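Local coordinates for uncharacterized protein (Bacteroides uniformis, PDB 4IYK), which is of unknown function but probably binds carbohydrate, pairing a transthyretin-like N-terminal domain with an E-set-like C-terminal domain, at residues Lys102-Val114 / Thr124-Leu136. Sequence-based numbering, arbitrary orientation. Where two conformers were deposited one is given.
With EDO (1,2-ethanediol), chain I.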
loop_
_atom_site.group_PDB
_atom_site.type_symbol
_atom_site.label_atom_id
_atom_site.label_comp_id
_atom_site.label_asym_id
_atom_site.label_seq_id
_atom_site.Cartn_x
_atom_site.Cartn_y
_atom_site.Cartn_z
ATOM N N LYS A 102 -2.874 7.282 12.561
ATOM C CA LYS A 102 -1.560 7.881 12.262
ATOM C C LYS A 102 -0.483 6.801 12.405
ATOM O O LYS A 102 -0.381 6.162 13.449
ATOM C CB LYS A 102 -1.266 9.076 13.192
ATOM C CG LYS A 102 -2.408 10.093 13.305
ATOM C CD LYS A 102 -2.333 11.211 12.285
ATOM C CE LYS A 102 -3.277 12.352 12.622
ATOM N NZ LYS A 102 -2.827 13.140 13.810
ATOM N N VAL A 103 0.288 6.561 11.342
ATOM C CA VAL A 103 1.237 5.443 11.298
ATOM C C VAL A 103 2.622 5.878 10.785
ATOM O O VAL A 103 2.778 6.970 10.230
ATOM C CB VAL A 103 0.643 4.293 10.404
ATOM C CG1 VAL A 103 -0.809 3.976 10.766
ATOM C CG2 VAL A 103 0.768 4.590 8.902
ATOM N N ILE A 104 3.608 5.000 10.961
ATOM C CA ILE A 104 4.969 5.181 10.458
ATOM C C ILE A 104 5.146 4.125 9.384
ATOM O O ILE A 104 5.328 2.953 9.752
ATOM C CB ILE A 104 6.087 5.087 11.564
ATOM C CG1 ILE A 104 5.922 6.176 12.642
ATOM C CG2 ILE A 104 7.507 5.118 10.929
ATOM C CD1 ILE A 104 6.713 5.893 13.966
ATOM N N PRO A 105 5.057 4.488 8.066
ATOM C CA PRO A 105 5.286 3.471 7.020
ATOM C C PRO A 105 6.734 3.009 7.059
ATOM O O PRO A 105 7.592 3.772 7.523
ATOM C CB PRO A 105 4.976 4.216 5.715
ATOM C CG PRO A 105 5.221 5.645 6.013
ATOM C CD PRO A 105 4.907 5.844 7.488
ATOM N N TYR A 106 7.028 1.786 6.601
ATOM C CA TYR A 106 8.429 1.351 6.585
ATOM C C TYR A 106 9.210 2.170 5.566
ATOM O O TYR A 106 10.340 2.571 5.814
ATOM C CB TYR A 106 8.525 -0.156 6.276
ATOM C CG TYR A 106 7.811 -1.023 7.291
ATOM C CD1 TYR A 106 8.060 -0.880 8.657
ATOM C CD2 TYR A 106 6.899 -1.995 6.890
ATOM C CE1 TYR A 106 7.396 -1.661 9.598
ATOM C CE2 TYR A 106 6.229 -2.786 7.822
ATOM C CZ TYR A 106 6.482 -2.612 9.179
ATOM O OH TYR A 106 5.833 -3.377 10.117
ATOM N N ILE A 107 8.575 2.452 4.427
ATOM C CA ILE A 107 9.148 3.208 3.321
ATOM C C ILE A 107 8.132 4.224 2.789
ATOM O O ILE A 107 6.959 3.887 2.616
ATOM C CB ILE A 107 9.587 2.221 2.175
ATOM C CG1 ILE A 107 10.747 1.295 2.633
ATOM C CG2 ILE A 107 9.932 2.976 0.854
ATOM C CD1 ILE A 107 11.101 0.217 1.660
ATOM N N ARG A 108 8.623 5.431 2.429
ATOM C CA ARG A 108 7.838 6.453 1.733
ATOM C C ARG A 108 8.356 6.552 0.302
ATOM O O ARG A 108 9.564 6.672 0.116
ATOM C CB ARG A 108 7.967 7.819 2.437
ATOM C CG ARG A 108 7.286 7.914 3.774
ATOM C CD ARG A 108 7.481 9.289 4.425
ATOM N NE ARG A 108 6.866 9.270 5.751
ATOM C CZ ARG A 108 7.501 9.099 6.898
ATOM N NH1 ARG A 108 8.829 9.071 6.934
ATOM N NH2 ARG A 108 6.817 9.023 8.034
ATOM N N VAL A 109 7.476 6.486 -0.715
ATOM C CA VAL A 109 7.932 6.662 -2.099
ATOM C C VAL A 109 7.919 8.161 -2.378
ATOM O O VAL A 109 6.880 8.801 -2.214
ATOM C CB VAL A 109 7.134 5.864 -3.146
ATOM C CG1 VAL A 109 7.684 6.118 -4.540
ATOM C CG2 VAL A 109 7.153 4.374 -2.831
ATOM N N LYS A 110 9.065 8.718 -2.773
ATOM C CA LYS A 110 9.167 10.156 -3.004
ATOM C C LYS A 110 9.279 10.519 -4.477
ATOM O O LYS A 110 9.923 9.814 -5.263
ATOM C CB LYS A 110 10.356 10.762 -2.237
ATOM C CG LYS A 110 10.364 10.474 -0.726
ATOM C CD LYS A 110 9.086 10.927 0.020
ATOM C CE LYS A 110 8.978 12.418 0.265
ATOM N NZ LYS A 110 7.707 12.765 0.954
ATOM N N SER A 111 8.694 11.690 -4.817
ATOM C CA SER A 111 8.649 12.263 -6.160
ATOM C C SER A 111 8.268 11.184 -7.214
ATOM O O SER A 111 8.982 11.049 -8.208
ATOM C CB SER A 111 9.993 12.912 -6.487
ATOM O OG SER A 111 10.276 13.933 -5.547
ATOM N N PRO A 112 7.220 10.344 -6.996
ATOM C CA PRO A 112 6.919 9.314 -7.992
ATOM C C PRO A 112 6.431 9.922 -9.305
ATOM O O PRO A 112 5.661 10.889 -9.304
ATOM C CB PRO A 112 5.829 8.485 -7.310
ATOM C CG PRO A 112 5.140 9.434 -6.428
ATOM C CD PRO A 112 6.232 10.305 -5.894
ATOM N N LYS A 113 6.918 9.372 -10.418
ATOM C CA LYS A 113 6.553 9.774 -11.775
ATOM C C LYS A 113 6.423 8.516 -12.627
ATOM O O LYS A 113 7.351 7.720 -12.637
ATOM C CB LYS A 113 7.635 10.713 -12.335
ATOM C CG LYS A 113 7.174 11.717 -13.371
ATOM C CD LYS A 113 8.371 12.551 -13.834
ATOM C CE LYS A 113 8.044 13.536 -14.934
ATOM N NZ LYS A 113 9.268 14.200 -15.471
ATOM N N VAL A 114 5.269 8.311 -13.303
ATOM C CA VAL A 114 5.075 7.158 -14.194
ATOM C C VAL A 114 4.605 7.711 -15.543
ATOM O O VAL A 114 3.558 8.365 -15.610
ATOM C CB VAL A 114 4.127 6.042 -13.659
ATOM C CG1 VAL A 114 4.134 4.829 -14.592
ATOM C CG2 VAL A 114 4.494 5.615 -12.235
ATOM N N THR A 124 10.058 6.627 -12.289
ATOM C CA THR A 124 11.207 7.255 -11.629
ATOM C C THR A 124 10.737 7.709 -10.265
ATOM O O THR A 124 9.587 8.140 -10.111
ATOM C CB THR A 124 11.850 8.382 -12.457
ATOM O OG1 THR A 124 10.872 9.380 -12.739
ATOM C CG2 THR A 124 12.496 7.876 -13.739
ATOM N N PHE A 125 11.604 7.544 -9.259
ATOM C CA PHE A 125 11.258 7.817 -7.871
ATOM C C PHE A 125 12.470 7.709 -6.949
ATOM O O PHE A 125 13.521 7.180 -7.315
ATOM C CB PHE A 125 10.143 6.824 -7.375
ATOM C CG PHE A 125 10.497 5.353 -7.473
ATOM C CD1 PHE A 125 10.364 4.662 -8.676
ATOM C CD2 PHE A 125 10.976 4.658 -6.364
ATOM C CE1 PHE A 125 10.707 3.306 -8.766
ATOM C CE2 PHE A 125 11.295 3.293 -6.456
ATOM C CZ PHE A 125 11.149 2.628 -7.651
ATOM N N SER A 126 12.282 8.204 -5.734
ATOM C CA SER A 126 13.201 8.137 -4.616
ATOM C C SER A 126 12.488 7.449 -3.474
ATOM O O SER A 126 11.262 7.313 -3.503
ATOM C CB SER A 126 13.662 9.542 -4.216
ATOM O OG SER A 126 14.696 9.968 -5.084
ATOM N N LEU A 127 13.238 7.060 -2.446
ATOM C CA LEU A 127 12.700 6.378 -1.274
ATOM C C LEU A 127 13.237 6.991 -0.010
ATOM O O LEU A 127 14.374 7.466 0.034
ATOM C CB LEU A 127 13.011 4.867 -1.284
ATOM C CG LEU A 127 12.494 4.052 -2.481
ATOM C CD1 LEU A 127 13.036 2.642 -2.440
ATOM C CD2 LEU A 127 10.989 4.008 -2.536
ATOM N N GLU A 128 12.410 6.948 1.025
ATOM C CA GLU A 128 12.726 7.451 2.342
ATOM C C GLU A 128 12.356 6.370 3.354
ATOM O O GLU A 128 11.280 5.792 3.272
ATOM C CB GLU A 128 11.946 8.751 2.539
ATOM C CG GLU A 128 12.168 9.490 3.829
ATOM C CD GLU A 128 11.270 10.713 3.876
ATOM O OE1 GLU A 128 11.354 11.550 2.948
ATOM O OE2 GLU A 128 10.427 10.793 4.800
ATOM N N ALA A 129 13.260 6.070 4.278
ATOM C CA ALA A 129 13.000 5.069 5.310
ATOM C C ALA A 129 12.152 5.678 6.437
ATOM O O ALA A 129 12.395 6.826 6.823
ATOM C CB ALA A 129 14.315 4.542 5.864
ATOM N N GLY A 130 11.174 4.903 6.936
ATOM C CA GLY A 130 10.313 5.276 8.059
ATOM C C GLY A 130 11.110 5.424 9.342
ATOM O O GLY A 130 10.845 6.323 10.140
ATOM N N LYS A 131 12.103 4.537 9.527
ATOM C CA LYS A 131 13.093 4.535 10.616
ATOM C C LYS A 131 14.465 4.203 10.004
ATOM O O LYS A 131 14.497 3.582 8.938
ATOM C CB LYS A 131 12.722 3.566 11.760
ATOM C CG LYS A 131 11.521 4.025 12.582
ATOM C CD LYS A 131 11.268 3.087 13.739
ATOM C CE LYS A 131 9.904 3.326 14.326
ATOM N NZ LYS A 131 9.596 2.367 15.416
ATOM N N GLN A 132 15.585 4.610 10.668
ATOM C CA GLN A 132 16.953 4.395 10.174
ATOM C C GLN A 132 17.279 2.919 9.946
ATOM O O GLN A 132 18.001 2.596 9.005
ATOM C CB GLN A 132 17.985 5.007 11.134
ATOM C CG GLN A 132 18.209 6.503 10.914
ATOM C CD GLN A 132 19.364 7.074 11.715
ATOM O OE1 GLN A 132 19.623 6.698 12.869
ATOM N NE2 GLN A 132 20.051 8.042 11.130
ATOM N N GLU A 133 16.741 2.025 10.793
ATOM C CA GLU A 133 16.951 0.569 10.735
ATOM C C GLU A 133 16.378 -0.094 9.479
ATOM O O GLU A 133 16.798 -1.213 9.152
ATOM C CB GLU A 133 16.374 -0.125 11.995
ATOM C CG GLU A 133 14.894 0.161 12.245
ATOM C CD GLU A 133 14.160 -0.733 13.231
ATOM O OE1 GLU A 133 14.737 -1.042 14.300
ATOM O OE2 GLU A 133 12.991 -1.093 12.949
ATOM N N VAL A 134 15.416 0.569 8.778
ATOM C CA VAL A 134 14.752 0.013 7.597
ATOM C C VAL A 134 15.690 -0.095 6.402
ATOM O O VAL A 134 16.341 0.884 6.040
ATOM C CB VAL A 134 13.472 0.803 7.178
ATOM C CG1 VAL A 134 12.783 0.135 5.998
ATOM C CG2 VAL A 134 12.505 0.955 8.344
ATOM N N LYS A 135 15.690 -1.281 5.763
ATOM C CA LYS A 135 16.431 -1.583 4.539
ATOM C C LYS A 135 15.457 -1.922 3.392
ATOM O O LYS A 135 14.267 -2.175 3.623
ATOM C CB LYS A 135 17.442 -2.720 4.764
ATOM C CG LYS A 135 18.524 -2.359 5.791
ATOM C CD LYS A 135 19.686 -3.361 5.778
ATOM C CE LYS A 135 20.826 -2.885 4.909
ATOM N NZ LYS A 135 22.052 -3.711 5.099
ATOM N N LEU A 136 15.963 -1.896 2.152
ATOM C CA LEU A 136 15.180 -2.153 0.950
ATOM C C LEU A 136 15.402 -3.572 0.435
ATOM O O LEU A 136 16.538 -3.959 0.184
ATOM C CB LEU A 136 15.559 -1.131 -0.131
ATOM C CG LEU A 136 14.822 -1.225 -1.483
ATOM C CD1 LEU A 136 13.343 -0.863 -1.344
ATOM C CD2 LEU A 136 15.472 -0.314 -2.491
HETATM C C1 EDO I . -2.128 6.272 16.856
HETATM O O1 EDO I . -0.840 6.474 16.275
HETATM C C2 EDO I . -3.235 6.396 15.770
HETATM O O2 EDO I . -4.479 6.118 16.360
HETATM O O HOH W 1 9.804 8.875 9.503
HETATM O O HOH W 2 8.947 13.251 3.562
HETATM O O HOH W 3 10.681 11.175 -10.112
#
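Glu128 OE2 is reached at 3.2 Å by Arg108 NH1 in a salt bridge, and Gln25 adds a weak hydrogen bond to the same oxygen. Glu128 OE2 offers its anti lone pair, and the carboxylate plane stands 55° from that of the guanidinium. Glu128, with CG anti to its backbone N (chi1 -177°) and the chain extended, reaches out between Arg108 and Lys110; a water bridges OE1 to Lys110 NZ, while Lys110 CE lies 3.7 Å from OE1. Arg108 NE turns to Asp23, its stronger partner, and a second water at the guanidinium edge links NH1 to Gly130 O. Beneath, strands 107-110 and 124-129 pair antiparallel as a hairpin, with Arg108 N hydrogen-bonded to Glu128 O at 2.8 Å; a beta bulge between Lys110 and Lys113 shifts the register by one. The other face is apolar: Leu127 CD2 meets Ile107 CG2 at 3.7 Å and Val109 CG2 at 3.9 Å, and Ile107 CD1 touches Leu136 CD1. A leucine replacing Arg108 would probably leave the Glu128 and Asp23 carboxylates without their shared cation. Through that cation, the charged hairpin face ties the C-terminal domain to Asp23 of strand 15-23, in the N-terminal domain.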